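PDB 5DMP: uncharacterized protein from Methanocella paludicola, which probably trims 3' ends at DNA breaks as the phosphoesterase of an archaeal non-homologous end-joining repair pathway. Local coordinates for residues I5-K10 against W77-Y82; R21-G26 against H53-A58; A32-P37 against L46-E51; T81-R86 against E107-G112. All blocks are in the same frame, centred on the assembly; numbering follows the deposited sequence.

Overall arrangement
All four contacts reach one curled antiparallel sheet. Contacts 1 and 4 share Thr81 and Tyr82 on strand 72-84, which pairs with 5-12 on one edge and 105-111 on the other; their centres are about 11 Å apart. Contact 2, centred about 10 Å from contact 1, carries Arg21, His53 and Tyr57 of the vanadate pocket, and joins contact 1 through Gln9 OE1 to Arg21 NE (2.7 Å). Tyr82 OH reaches Glu23 O at 2.5 Å, linking contacts 1 and 4 to contact 2. Contact 3 lies within the chain loop closed by contact 2; the side chain of Thr50 in it is about 5 Å from the bound VN4.

Contact 1: I5-K10 against W77-Y82; sequences IYVIQK and WDIGTY
Tyr6 and Asp78 meet through a phenol-carboxylate hydrogen bond, Tyr6 OH donating to Asp78 OD2 at 2.7 Å. The oxygen sits at the ring's edge, near its plane, while the carboxylate stands 84° to the ring and is met on its anti side, somewhat out of plane. Asp78 is satisfied further by the backbone N of Lys113 at OD1 and of Leu115 at OD2, so this buried carboxylate ties the strand pair to the loop after strand 105-111. The backbones form an antiparallel ladder. Tyr6 and Gly80 exchange two bonds, the nearly straight one from Tyr6 N to Gly80 O (3.1 Å, 172°). Ile8 N gives to Asp78 O at 2.9 Å. In return Ile8 O accepts twice, from Asp78 N at 3.0 Å and Trp77 N at 2.8 Å: two residues face one, a classic beta bulge. The bulge turns Trp77 toward the partner strand. With CG anti to the backbone N (chi1 -177°), its indole lies alongside Ile8, whose CG2 comes 3.8 Å from Trp77 CE3. The outstretched Lys10 chain crosses the same indole obliquely, and one water accepts from both Lys10 NZ and Trp77 NE1. Val7 and Ile79 pack on the other face, Val7 CB 4.1 Å from Ile79 CG1. Gln9 takes little part here: its amide oxygen accepts from Arg21 NE and its NE2 serves the carbonyls of Tyr57 and Phe60. Strand 5-12 runs between its neighbours 72-84 and 16-24 in the sheet, with Tyr6 and Ile8 against Leu20, and Tyr6 also reaching Leu110 of 105-111.

Contact 2: R21-G26 against H53-A58; sequences RLEMGG and HPIGYA. With VN4 (oxido(dioxo)vanadium), chain J.
Arg21 brings its guanidinium under His53 and up to Tyr57. The chain is extended from CG to NE, and NH1 lies over one face of the imidazole, 3.3 Å from His53 ND1, where the angle is too poor for a hydrogen bond; the two planes are 33° apart. NH2 comes to the edge of the Tyr57 ring, 3.6 Å from CE2, with the planes nearly perpendicular at 86°. Gln9 holds NE and Ser30 holds NH1, which fixes the guanidinium's rotation. These three side chains line the vanadate pocket of the phosphoesterase domain: His53 NE2 gives a straight bond to VN4 O1 (2.7 Å, 177°), and Tyr57 OH donates to VN4 O2 at 2.7 Å. His53 ND1 is hydrogen-bonded to the carbonyl of Glu51, so the ring is held through both nitrogens. A leucine in place of His53 would probably leave VN4 O1 without its donor and Arg21 without the flat ring above it. Further along, Glu23 extends so that OE2 lies 3.4 Å from Ile55 CD1, while its OE1 serves His3 and Ile5. At Gly26 the carbonyl oxygen touches the same methyl, and one water links Gly26 O to Ile55 N.

Contact 3: A32-P37 against L46-E51; sequences AVPKGP and LAMPTE
Met48 bends back to Pro34 because its side chain turns at both chi2 (57°) and chi3 (64°), setting the CE methyl against the CD-CG edge of the proline ring; the two side chains cross at about a right angle. On the neighbouring residue, Val33 has CG1 anti to the backbone N (chi1 -178°), which leaves CG2 for the methyl of Ala47. The two segments belong to a beta hairpin, strand 27-33 followed by strand 45-53, and they meet where the first strand ends. The last residue of this strand paired with 46-51, Ala32, forms a hydrogen-bonded antiparallel pair with Met48: Ala32 N gives to Met48 O at 2.7 Å, and Met48 N gives to Ala32 O at 2.8 Å, both close to straight. Beyond this pair the chain leaves the strand in a type I turn from Val33 to Gly36, closed by Gly36 N on Val33 O. Past the turn's start a water joins the two chains, accepting from Lys35 N and donating to Leu46 O. The side chains fall on two faces. Val33 CG2 rests 4.0 Å from Ala47 CB on the side where Ala47 also packs on Trp31 and on Phe134 of strand 132-136. On the opposite face Ala32 and Met48 lie together, and Thr50 brings CG2 to 3.9 Å from Ala32 CB. Packing is tight at the proline, where Met48 CE stands 3.3 Å from Pro34 CD, closer than ordinary van der Waals contact.

Contact 4: T81-R86 against E107-G112; sequences TYRNLR and EVFLEG
Val108 and Leu110 flank Tyr82 to make the apolar centre: Val108 CG1 reaches Tyr82 CD1 at 3.5 Å, approaching the ring obliquely, and Leu110 CD2 lies 3.9 Å from Tyr82 CB. Ile97 of helix 97-103 covers both Tyr82 and Val108. Leu85 adds to the apolar contacts further along, its CD2 4.2 Å from Phe109 CB. The pairing is an antiparallel ladder between strands 72-84 and 105-111, whose short segments run at 153°. Thr81 with Glu111 and Arg83 with Phe109 are its hydrogen-bonded pairs; beyond them Leu85 N still reaches Glu107 O at 2.9 Å, and Asn84 OD1 accepts from Arg86 N in an Asx turn where the strand gives way to a 3-10 segment. On the face opposite Tyr82, the Arg83 guanidinium lies flat on the Phe109 ring, planes 17° apart, with NH2 over the ring centre and CZ off to one side, an off-centre cation-pi stack. The bend at chi3 (-97°) turns NE toward Glu111, where it meets OE2 at 3.2 Å in a salt bridge, arriving well above the carboxylate plane. The other oxygen, OE1, accepts from Thr81 OG1 at 2.6 Å, also from above that plane. A glutamine in place of Glu111 would probably cost Arg83 its charged mate and leave its guanidinium less firmly set over Phe109. At the outermost edge a water donates to both Thr81 OG1 and Glu111 O.

Contact 1: I5-K10 against W77-Y82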
loop_
_atom_site.group_PDB
_atom_site.type_symbol
_atom_site.label_atom_id
_atom_site.label_comp_id
_atom_site.label_asym_id
_atom_site.label_seq_id
_atom_site.Cartn_x
_atom_site.Cartn_y
_atom_site.Cartn_z
ATOM N N ILE A 5 -5.905 8.218 5.669
ATOM C CA ILE A 5 -4.677 8.157 4.905
ATOM C C ILE A 5 -4.488 6.801 4.222
ATOM O O ILE A 5 -4.730 5.747 4.823
ATOM C CB ILE A 5 -3.491 8.405 5.868
ATOM C CG1 ILE A 5 -3.419 9.878 6.202
ATOM C CG2 ILE A 5 -2.101 8.011 5.306
ATOM C CD1 ILE A 5 -2.673 9.989 7.517
ATOM N N TYR A 6 -3.988 6.867 2.981
ATOM C CA TYR A 6 -3.368 5.721 2.234
ATOM C C TYR A 6 -1.937 6.201 1.963
ATOM O O TYR A 6 -1.698 7.402 1.592
ATOM C CB TYR A 6 -4.185 5.534 0.926
ATOM C CG TYR A 6 -3.312 5.223 -0.245
ATOM C CD1 TYR A 6 -2.663 3.959 -0.318
ATOM C CD2 TYR A 6 -3.114 6.153 -1.264
ATOM C CE1 TYR A 6 -1.795 3.648 -1.381
ATOM C CE2 TYR A 6 -2.235 5.867 -2.354
ATOM C CZ TYR A 6 -1.596 4.614 -2.412
ATOM O OH TYR A 6 -0.760 4.336 -3.489
ATOM N N VAL A 7 -0.964 5.323 2.180
ATOM C CA VAL A 7 0.426 5.644 1.816
ATOM C C VAL A 7 1.126 4.358 1.369
ATOM O O VAL A 7 0.807 3.255 1.855
ATOM C CB VAL A 7 1.161 6.274 3.055
ATOM C CG1 VAL A 7 1.095 5.342 4.289
ATOM C CG2 VAL A 7 2.617 6.699 2.686
ATOM N N ILE A 8 2.079 4.495 0.454
ATOM C CA ILE A 8 3.007 3.431 0.163
ATOM C C ILE A 8 4.395 4.027 0.337
ATOM O O ILE A 8 4.738 5.086 -0.284
ATOM C CB ILE A 8 2.877 2.933 -1.321
ATOM C CG1 ILE A 8 1.508 2.166 -1.465
ATOM C CG2 ILE A 8 4.104 2.028 -1.630
ATOM C CD1 ILE A 8 1.138 1.638 -2.893
ATOM N N GLN A 9 5.206 3.338 1.123
ATOM C CA GLN A 9 6.619 3.737 1.220
ATOM C C GLN A 9 7.434 2.702 0.460
ATOM O O GLN A 9 7.171 1.496 0.566
ATOM C CB GLN A 9 7.035 3.823 2.664
ATOM C CG GLN A 9 6.591 5.187 3.266
ATOM C CD GLN A 9 6.291 5.154 4.735
ATOM O OE1 GLN A 9 5.597 4.267 5.261
ATOM N NE2 GLN A 9 6.762 6.208 5.440
ATOM N N LYS A 10 8.387 3.184 -0.331
ATOM C CA LYS A 10 9.320 2.276 -1.035
ATOM C C LYS A 10 10.511 2.154 -0.095
ATOM O O LYS A 10 11.051 3.168 0.443
ATOM C CB LYS A 10 9.689 2.851 -2.425
ATOM C CG LYS A 10 10.609 1.905 -3.231
ATOM C CD LYS A 10 10.856 2.533 -4.618
ATOM C CE LYS A 10 11.804 1.642 -5.472
ATOM N NZ LYS A 10 12.032 2.375 -6.757
ATOM N N TRP A 77 6.532 6.905 -1.376
ATOM C CA TRP A 77 6.405 6.600 -2.779
ATOM C C TRP A 77 5.044 7.030 -3.349
ATOM O O TRP A 77 4.963 7.435 -4.507
ATOM C CB TRP A 77 6.768 5.082 -3.007
ATOM C CG TRP A 77 6.732 4.653 -4.476
ATOM C CD1 TRP A 77 7.800 4.620 -5.370
ATOM C CD2 TRP A 77 5.567 4.161 -5.210
ATOM N NE1 TRP A 77 7.343 4.103 -6.614
ATOM C CE2 TRP A 77 5.992 3.871 -6.541
ATOM C CE3 TRP A 77 4.213 3.974 -4.870
ATOM C CZ2 TRP A 77 5.096 3.369 -7.523
ATOM C CZ3 TRP A 77 3.306 3.468 -5.838
ATOM C CH2 TRP A 77 3.784 3.188 -7.173
ATOM N N ASP A 78 3.937 6.938 -2.570
ATOM C CA ASP A 78 2.683 7.501 -2.993
ATOM C C ASP A 78 1.917 7.815 -1.720
ATOM O O ASP A 78 2.188 7.209 -0.674
ATOM C CB ASP A 78 1.824 6.488 -3.807
ATOM C CG ASP A 78 0.679 7.156 -4.535
ATOM O OD1 ASP A 78 0.678 8.414 -4.677
ATOM O OD2 ASP A 78 -0.306 6.482 -5.021
ATOM N N ILE A 79 1.044 8.799 -1.765
ATOM C CA ILE A 79 0.286 9.156 -0.555
ATOM C C ILE A 79 -1.040 9.805 -1.015
ATOM O O ILE A 79 -1.180 10.357 -2.133
ATOM C CB ILE A 79 1.115 10.103 0.369
ATOM C CG1 ILE A 79 0.497 10.146 1.787
ATOM C CG2 ILE A 79 1.184 11.513 -0.300
ATOM C CD1 ILE A 79 1.460 10.716 2.839
ATOM N N GLY A 80 -2.056 9.694 -0.187
ATOM C CA GLY A 80 -3.336 10.339 -0.463
ATOM C C GLY A 80 -4.309 9.805 0.582
ATOM O O GLY A 80 -3.979 9.673 1.759
ATOM N N THR A 81 -5.507 9.523 0.132
ATOM C CA THR A 81 -6.562 9.045 1.002
ATOM C C THR A 81 -7.221 7.858 0.299
ATOM O O THR A 81 -6.757 7.459 -0.797
ATOM C CB THR A 81 -7.642 10.168 1.231
ATOM O OG1 THR A 81 -8.176 10.605 -0.020
ATOM C CG2 THR A 81 -7.007 11.416 1.937
ATOM N N TYR A 82 -8.245 7.259 0.903
ATOM C CA TYR A 82 -8.970 6.193 0.205
ATOM C C TYR A 82 -10.412 6.218 0.636
ATOM O O TYR A 82 -10.741 6.842 1.654
ATOM C CB TYR A 82 -8.318 4.812 0.556
ATOM C CG TYR A 82 -8.552 4.358 1.979
ATOM C CD1 TYR A 82 -9.658 3.559 2.292
ATOM C CD2 TYR A 82 -7.634 4.692 3.009
ATOM C CE1 TYR A 82 -9.871 3.094 3.584
ATOM C CE2 TYR A 82 -7.859 4.257 4.321
ATOM C CZ TYR A 82 -8.945 3.489 4.604
ATOM O OH TYR A 82 -9.135 3.074 5.882
HETATM O O HOH W 1 9.347 2.447 -8.097
#

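Contact 2: R21-G26 against H53-A58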
loop_
_atom_site.group_PDB
_atom_site.type_symbol
_atom_site.label_atom_id
_atom_site.label_comp_id
_atom_site.label_asym_id
_atom_site.label_seq_id
_atom_site.Cartn_x
_atom_site.Cartn_y
_atom_site.Cartn_z
ATOM N N ARG A 21 0.090 1.090 3.497
ATOM C CA ARG A 21 -0.592 1.288 4.821
ATOM C C ARG A 21 -1.893 2.000 4.635
ATOM O O ARG A 21 -2.065 2.882 3.760
ATOM C CB ARG A 21 0.338 2.146 5.784
ATOM C CG ARG A 21 1.796 1.868 5.640
ATOM C CD ARG A 21 2.584 2.677 6.784
ATOM N NE ARG A 21 3.999 2.530 6.543
ATOM C CZ ARG A 21 4.765 1.511 6.911
ATOM N NH1 ARG A 21 4.273 0.462 7.594
ATOM N NH2 ARG A 21 6.012 1.513 6.599
ATOM N N LEU A 22 -2.873 1.604 5.422
ATOM C CA LEU A 22 -4.142 2.250 5.331
ATOM C C LEU A 22 -4.578 2.631 6.771
ATOM O O LEU A 22 -4.572 1.758 7.680
ATOM C CB LEU A 22 -5.239 1.264 4.813
ATOM C CG LEU A 22 -4.998 0.739 3.375
ATOM C CD1 LEU A 22 -6.028 -0.374 3.120
ATOM C CD2 LEU A 22 -5.168 1.903 2.382
ATOM N N GLU A 23 -5.054 3.851 6.916
ATOM C CA GLU A 23 -5.510 4.310 8.270
ATOM C C GLU A 23 -6.823 3.682 8.665
ATOM O O GLU A 23 -7.839 3.832 7.938
ATOM C CB GLU A 23 -5.661 5.786 8.213
ATOM C CG GLU A 23 -6.138 6.350 9.576
ATOM C CD GLU A 23 -6.352 7.851 9.570
ATOM O OE1 GLU A 23 -6.012 8.569 8.589
ATOM O OE2 GLU A 23 -6.828 8.336 10.616
ATOM N N MET A 24 -6.829 2.996 9.812
ATOM C CA MET A 24 -8.097 2.627 10.461
ATOM C C MET A 24 -7.909 2.417 11.965
ATOM O O MET A 24 -6.790 2.079 12.424
ATOM C CB MET A 24 -8.699 1.364 9.835
ATOM C CG MET A 24 -7.777 0.173 9.622
ATOM S SD MET A 24 -8.462 -1.202 8.623
ATOM C CE MET A 24 -7.720 -1.045 6.996
ATOM N N GLY A 25 -8.983 2.652 12.731
ATOM C CA GLY A 25 -8.924 2.471 14.195
ATOM C C GLY A 25 -7.742 3.173 14.861
ATOM O O GLY A 25 -7.106 2.625 15.780
ATOM N N GLY A 26 -7.434 4.358 14.353
ATOM C CA GLY A 26 -6.424 5.255 14.871
ATOM C C GLY A 26 -4.982 4.916 14.552
ATOM O O GLY A 26 -4.113 5.509 15.109
ATOM N N HIS A 53 1.493 1.014 12.441
ATOM C CA HIS A 53 2.382 2.211 12.545
ATOM C C HIS A 53 1.559 3.396 13.007
ATOM O O HIS A 53 0.372 3.452 12.790
ATOM C CB HIS A 53 3.080 2.496 11.196
ATOM C CG HIS A 53 4.293 1.652 10.982
ATOM N ND1 HIS A 53 4.247 0.261 10.913
ATOM C CD2 HIS A 53 5.601 1.993 10.911
ATOM C CE1 HIS A 53 5.480 -0.202 10.761
ATOM N NE2 HIS A 53 6.317 0.826 10.742
ATOM N N PRO A 54 2.212 4.399 13.638
ATOM C CA PRO A 54 1.498 5.606 13.990
ATOM C C PRO A 54 1.109 6.422 12.705
ATOM O O PRO A 54 1.844 6.408 11.716
ATOM C CB PRO A 54 2.533 6.402 14.839
ATOM C CG PRO A 54 3.884 5.873 14.442
ATOM C CD PRO A 54 3.659 4.433 13.942
ATOM N N ILE A 55 0.001 7.107 12.764
ATOM C CA ILE A 55 -0.480 7.960 11.641
ATOM C C ILE A 55 0.600 8.907 11.152
ATOM O O ILE A 55 0.769 9.046 9.936
ATOM C CB ILE A 55 -1.790 8.675 12.009
ATOM C CG1 ILE A 55 -2.940 7.651 11.973
ATOM C CG2 ILE A 55 -2.071 9.841 11.042
ATOM C CD1 ILE A 55 -4.179 8.160 12.665
ATOM N N GLY A 56 1.411 9.489 12.052
ATOM C CA GLY A 56 2.429 10.445 11.612
ATOM C C GLY A 56 3.591 9.828 10.814
ATOM O O GLY A 56 4.291 10.535 10.093
ATOM N N TYR A 57 3.777 8.496 10.890
ATOM C CA TYR A 57 4.756 7.810 10.027
ATOM C C TYR A 57 4.464 7.888 8.528
ATOM O O TYR A 57 5.368 7.677 7.692
ATOM C CB TYR A 57 4.813 6.325 10.452
ATOM C CG TYR A 57 6.073 5.648 10.065
ATOM C CD1 TYR A 57 7.231 5.849 10.808
ATOM C CD2 TYR A 57 6.148 4.812 8.935
ATOM C CE1 TYR A 57 8.431 5.185 10.475
ATOM C CE2 TYR A 57 7.353 4.206 8.558
ATOM C CZ TYR A 57 8.485 4.382 9.368
ATOM O OH TYR A 57 9.660 3.767 9.089
ATOM N N ALA A 58 3.233 8.227 8.161
ATOM C CA ALA A 58 2.902 8.297 6.699
ATOM C C ALA A 58 3.808 9.238 5.877
ATOM O O ALA A 58 4.033 9.038 4.670
ATOM C CB ALA A 58 1.455 8.712 6.528
HETATM V V VN4 J . 8.822 0.244 8.497
HETATM O O1 VN4 J . 8.962 0.689 10.358
HETATM O O2 VN4 J . 9.784 1.589 7.496
HETATM O O3 VN4 J . 7.865 -1.287 7.911
HETATM O O HOH W 2 -1.426 6.672 15.162
#

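Contact 3: A32-P37 against L46-E51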
loop_
_atom_site.group_PDB
_atom_site.type_symbol
_atom_site.label_atom_id
_atom_site.label_comp_id
_atom_site.label_asym_id
_atom_site.label_seq_id
_atom_site.Cartn_x
_atom_site.Cartn_y
_atom_site.Cartn_z
ATOM N N ALA A 32 3.757 -5.536 3.971
ATOM C CA ALA A 32 4.924 -5.430 3.107
ATOM C C ALA A 32 4.583 -6.073 1.764
ATOM O O ALA A 32 4.119 -7.221 1.728
ATOM C CB ALA A 32 6.124 -6.143 3.740
ATOM N N VAL A 33 4.856 -5.367 0.676
ATOM C CA VAL A 33 4.487 -5.841 -0.649
ATOM C C VAL A 33 5.757 -5.920 -1.462
ATOM O O VAL A 33 6.214 -4.913 -2.037
ATOM C CB VAL A 33 3.425 -4.888 -1.312
ATOM C CG1 VAL A 33 3.021 -5.450 -2.704
ATOM C CG2 VAL A 33 2.198 -4.760 -0.371
ATOM N N PRO A 34 6.380 -7.113 -1.511
ATOM C CA PRO A 34 7.703 -7.252 -2.158
ATOM C C PRO A 34 7.873 -6.589 -3.494
ATOM O O PRO A 34 8.861 -5.835 -3.649
ATOM C CB PRO A 34 7.906 -8.780 -2.246
ATOM C CG PRO A 34 7.257 -9.224 -0.977
ATOM C CD PRO A 34 6.038 -8.325 -0.736
ATOM N N LYS A 35 6.936 -6.747 -4.429
ATOM C CA LYS A 35 7.161 -6.197 -5.795
ATOM C C LYS A 35 6.345 -4.914 -6.022
ATOM O O LYS A 35 6.332 -4.304 -7.119
ATOM C CB LYS A 35 6.716 -7.212 -6.865
ATOM C CG LYS A 35 7.524 -8.528 -6.900
ATOM C CD LYS A 35 7.396 -9.225 -8.268
ATOM C CE LYS A 35 8.017 -8.352 -9.379
ATOM N NZ LYS A 35 7.435 -8.380 -10.778
ATOM N N GLY A 36 5.696 -4.453 -4.971
ATOM C CA GLY A 36 4.909 -3.197 -5.154
ATOM C C GLY A 36 3.572 -3.399 -5.872
ATOM O O GLY A 36 3.224 -4.552 -6.294
ATOM N N PRO A 37 2.759 -2.320 -5.991
ATOM C CA PRO A 37 1.441 -2.441 -6.576
ATOM C C PRO A 37 1.585 -2.697 -8.075
ATOM O O PRO A 37 2.640 -2.345 -8.658
ATOM C CB PRO A 37 0.821 -1.058 -6.372
ATOM C CG PRO A 37 1.988 -0.128 -6.221
ATOM C CD PRO A 37 3.057 -0.930 -5.516
ATOM N N LEU A 46 1.639 -10.366 -3.541
ATOM C CA LEU A 46 1.435 -10.869 -2.156
ATOM C C LEU A 46 1.734 -9.708 -1.170
ATOM O O LEU A 46 2.596 -8.920 -1.452
ATOM C CB LEU A 46 2.386 -12.001 -1.879
ATOM C CG LEU A 46 2.155 -13.196 -2.878
ATOM C CD1 LEU A 46 3.106 -14.312 -2.463
ATOM C CD2 LEU A 46 0.727 -13.667 -3.012
ATOM N N ALA A 47 1.026 -9.694 -0.057
ATOM C CA ALA A 47 1.048 -8.540 0.891
ATOM C C ALA A 47 1.140 -9.183 2.259
ATOM O O ALA A 47 0.223 -9.872 2.703
ATOM C CB ALA A 47 -0.252 -7.711 0.781
ATOM N N MET A 48 2.283 -9.033 2.895
ATOM C CA MET A 48 2.529 -9.664 4.208
ATOM C C MET A 48 2.291 -8.637 5.351
ATOM O O MET A 48 3.003 -7.642 5.417
ATOM C CB MET A 48 3.975 -10.175 4.242
ATOM C CG MET A 48 4.191 -11.599 3.667
ATOM S SD MET A 48 3.665 -11.858 1.961
ATOM C CE MET A 48 4.786 -10.738 1.123
ATOM N N PRO A 49 1.322 -8.888 6.234
ATOM C CA PRO A 49 1.034 -7.982 7.352
ATOM C C PRO A 49 2.251 -7.688 8.204
ATOM O O PRO A 49 3.082 -8.578 8.494
ATOM C CB PRO A 49 -0.013 -8.703 8.172
ATOM C CG PRO A 49 -0.562 -9.758 7.253
ATOM C CD PRO A 49 0.502 -10.105 6.284
ATOM N N THR A 50 2.399 -6.412 8.556
ATOM C CA THR A 50 3.485 -6.002 9.422
ATOM C C THR A 50 2.878 -5.239 10.577
ATOM O O THR A 50 1.650 -5.126 10.732
ATOM C CB THR A 50 4.552 -5.165 8.668
ATOM O OG1 THR A 50 3.918 -3.995 8.142
ATOM C CG2 THR A 50 5.137 -5.971 7.505
ATOM N N GLU A 51 3.716 -4.673 11.419
ATOM C CA GLU A 51 3.212 -3.979 12.576
ATOM C C GLU A 51 2.383 -2.774 12.247
ATOM O O GLU A 51 2.759 -1.962 11.334
ATOM C CB GLU A 51 4.437 -3.379 13.330
ATOM C CG GLU A 51 5.195 -4.296 14.210
ATOM C CD GLU A 51 4.318 -5.015 15.194
ATOM O OE1 GLU A 51 3.666 -4.360 16.048
ATOM O OE2 GLU A 51 4.308 -6.255 15.107
HETATM O O HOH W 3 4.400 -8.433 -3.735
#

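Contact 4: T81-R86 against E107-G112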
loop_
_atom_site.group_PDB
_atom_site.type_symbol
_atom_site.label_atom_id
_atom_site.label_comp_id
_atom_site.label_asym_id
_atom_site.label_seq_id
_atom_site.Cartn_x
_atom_site.Cartn_y
_atom_site.Cartn_z
ATOM N N THR A 81 -5.507 9.523 0.132
ATOM C CA THR A 81 -6.562 9.045 1.002
ATOM C C THR A 81 -7.221 7.858 0.299
ATOM O O THR A 81 -6.757 7.459 -0.797
ATOM C CB THR A 81 -7.642 10.168 1.231
ATOM O OG1 THR A 81 -8.176 10.605 -0.020
ATOM C CG2 THR A 81 -7.007 11.416 1.937
ATOM N N TYR A 82 -8.245 7.259 0.903
ATOM C CA TYR A 82 -8.970 6.193 0.205
ATOM C C TYR A 82 -10.412 6.218 0.636
ATOM O O TYR A 82 -10.741 6.842 1.654
ATOM C CB TYR A 82 -8.318 4.812 0.556
ATOM C CG TYR A 82 -8.552 4.358 1.979
ATOM C CD1 TYR A 82 -9.658 3.559 2.292
ATOM C CD2 TYR A 82 -7.634 4.692 3.009
ATOM C CE1 TYR A 82 -9.871 3.094 3.584
ATOM C CE2 TYR A 82 -7.859 4.257 4.321
ATOM C CZ TYR A 82 -8.945 3.489 4.604
ATOM O OH TYR A 82 -9.135 3.074 5.882
ATOM N N ARG A 83 -11.264 5.536 -0.116
ATOM C CA ARG A 83 -12.673 5.420 0.214
ATOM C C ARG A 83 -12.959 3.927 0.323
ATOM O O ARG A 83 -12.452 3.103 -0.458
ATOM C CB ARG A 83 -13.593 5.999 -0.919
ATOM C CG ARG A 83 -13.378 7.466 -1.201
ATOM C CD ARG A 83 -14.387 7.963 -2.240
ATOM N NE ARG A 83 -13.871 7.992 -3.633
ATOM C CZ ARG A 83 -14.308 7.151 -4.516
ATOM N NH1 ARG A 83 -15.187 6.194 -4.132
ATOM N NH2 ARG A 83 -13.913 7.264 -5.789
ATOM N N ASN A 84 -13.815 3.572 1.277
ATOM C CA ASN A 84 -14.112 2.160 1.482
ATOM C C ASN A 84 -15.288 1.788 0.541
ATOM O O ASN A 84 -16.423 2.222 0.786
ATOM C CB ASN A 84 -14.568 1.983 2.929
ATOM C CG ASN A 84 -15.088 0.576 3.187
ATOM O OD1 ASN A 84 -14.937 -0.337 2.351
ATOM N ND2 ASN A 84 -15.659 0.388 4.360
ATOM N N LEU A 85 -15.032 0.972 -0.496
ATOM C CA LEU A 85 -16.083 0.623 -1.460
ATOM C C LEU A 85 -17.153 -0.266 -0.812
ATOM O O LEU A 85 -18.288 -0.334 -1.325
ATOM C CB LEU A 85 -15.475 -0.080 -2.688
ATOM C CG LEU A 85 -14.630 0.914 -3.519
ATOM C CD1 LEU A 85 -13.898 0.195 -4.610
ATOM C CD2 LEU A 85 -15.508 2.016 -4.074
ATOM N N ARG A 86 -16.790 -0.963 0.265
ATOM C CA ARG A 86 -17.748 -1.900 0.901
ATOM C C ARG A 86 -18.858 -1.243 1.715
ATOM O O ARG A 86 -19.745 -1.950 2.206
ATOM C CB ARG A 86 -17.031 -3.024 1.669
ATOM C CG ARG A 86 -16.204 -3.882 0.704
ATOM C CD ARG A 86 -15.607 -5.099 1.341
ATOM N NE ARG A 86 -16.686 -6.075 1.544
ATOM C CZ ARG A 86 -16.672 -7.086 2.417
ATOM N NH1 ARG A 86 -15.619 -7.327 3.196
ATOM N NH2 ARG A 86 -17.747 -7.901 2.476
ATOM N N GLU A 107 -11.959 -3.799 0.069
ATOM C CA GLU A 107 -12.056 -3.194 -1.302
ATOM C C GLU A 107 -12.138 -1.707 -1.169
ATOM O O GLU A 107 -13.099 -1.194 -0.562
ATOM C CB GLU A 107 -13.306 -3.735 -2.028
ATOM C CG GLU A 107 -13.193 -5.263 -2.112
ATOM C CD GLU A 107 -14.435 -5.978 -2.662
ATOM O OE1 GLU A 107 -15.558 -5.443 -2.525
ATOM O OE2 GLU A 107 -14.269 -7.070 -3.282
ATOM N N VAL A 108 -11.133 -0.990 -1.727
ATOM C CA VAL A 108 -11.044 0.453 -1.508
ATOM C C VAL A 108 -10.743 1.172 -2.835
ATOM O O VAL A 108 -10.169 0.556 -3.793
ATOM C CB VAL A 108 -9.895 0.774 -0.512
ATOM C CG1 VAL A 108 -10.362 0.392 0.936
ATOM C CG2 VAL A 108 -8.537 0.092 -0.875
ATOM N N PHE A 109 -11.120 2.439 -2.890
ATOM C CA PHE A 109 -10.747 3.256 -4.007
ATOM C C PHE A 109 -9.561 4.104 -3.507
ATOM O O PHE A 109 -9.741 4.933 -2.602
ATOM C CB PHE A 109 -11.882 4.179 -4.403
ATOM C CG PHE A 109 -11.610 4.863 -5.729
ATOM C CD1 PHE A 109 -10.782 6.013 -5.768
ATOM C CD2 PHE A 109 -12.110 4.315 -6.940
ATOM C CE1 PHE A 109 -10.471 6.638 -6.996
ATOM C CE2 PHE A 109 -11.843 4.957 -8.154
ATOM C CZ PHE A 109 -10.988 6.076 -8.193
ATOM N N LEU A 110 -8.369 3.872 -4.052
ATOM C CA LEU A 110 -7.202 4.618 -3.552
ATOM C C LEU A 110 -7.175 5.974 -4.314
ATOM O O LEU A 110 -7.295 6.025 -5.559
ATOM C CB LEU A 110 -5.913 3.869 -3.876
ATOM C CG LEU A 110 -5.794 2.503 -3.173
ATOM C CD1 LEU A 110 -4.463 1.845 -3.568
ATOM C CD2 LEU A 110 -5.986 2.595 -1.632
ATOM N N GLU A 111 -6.986 7.055 -3.568
ATOM C CA GLU A 111 -6.846 8.397 -4.153
ATOM C C GLU A 111 -5.423 8.890 -3.903
ATOM O O GLU A 111 -5.129 9.710 -2.993
ATOM C CB GLU A 111 -7.848 9.335 -3.465
ATOM C CG GLU A 111 -9.290 8.834 -3.640
ATOM C CD GLU A 111 -10.281 9.413 -2.631
ATOM O OE1 GLU A 111 -10.025 9.409 -1.380
ATOM O OE2 GLU A 111 -11.361 9.845 -3.082
ATOM N N GLY A 112 -4.516 8.380 -4.696
ATOM C CA GLY A 112 -3.130 8.742 -4.587
ATOM C C GLY A 112 -2.682 9.639 -5.755
ATOM O O GLY A 112 -3.520 10.064 -6.618
HETATM O O HOH W 4 -6.216 12.274 -1.652
HETATM O O HOH W 5 -13.282 -2.742 2.368
#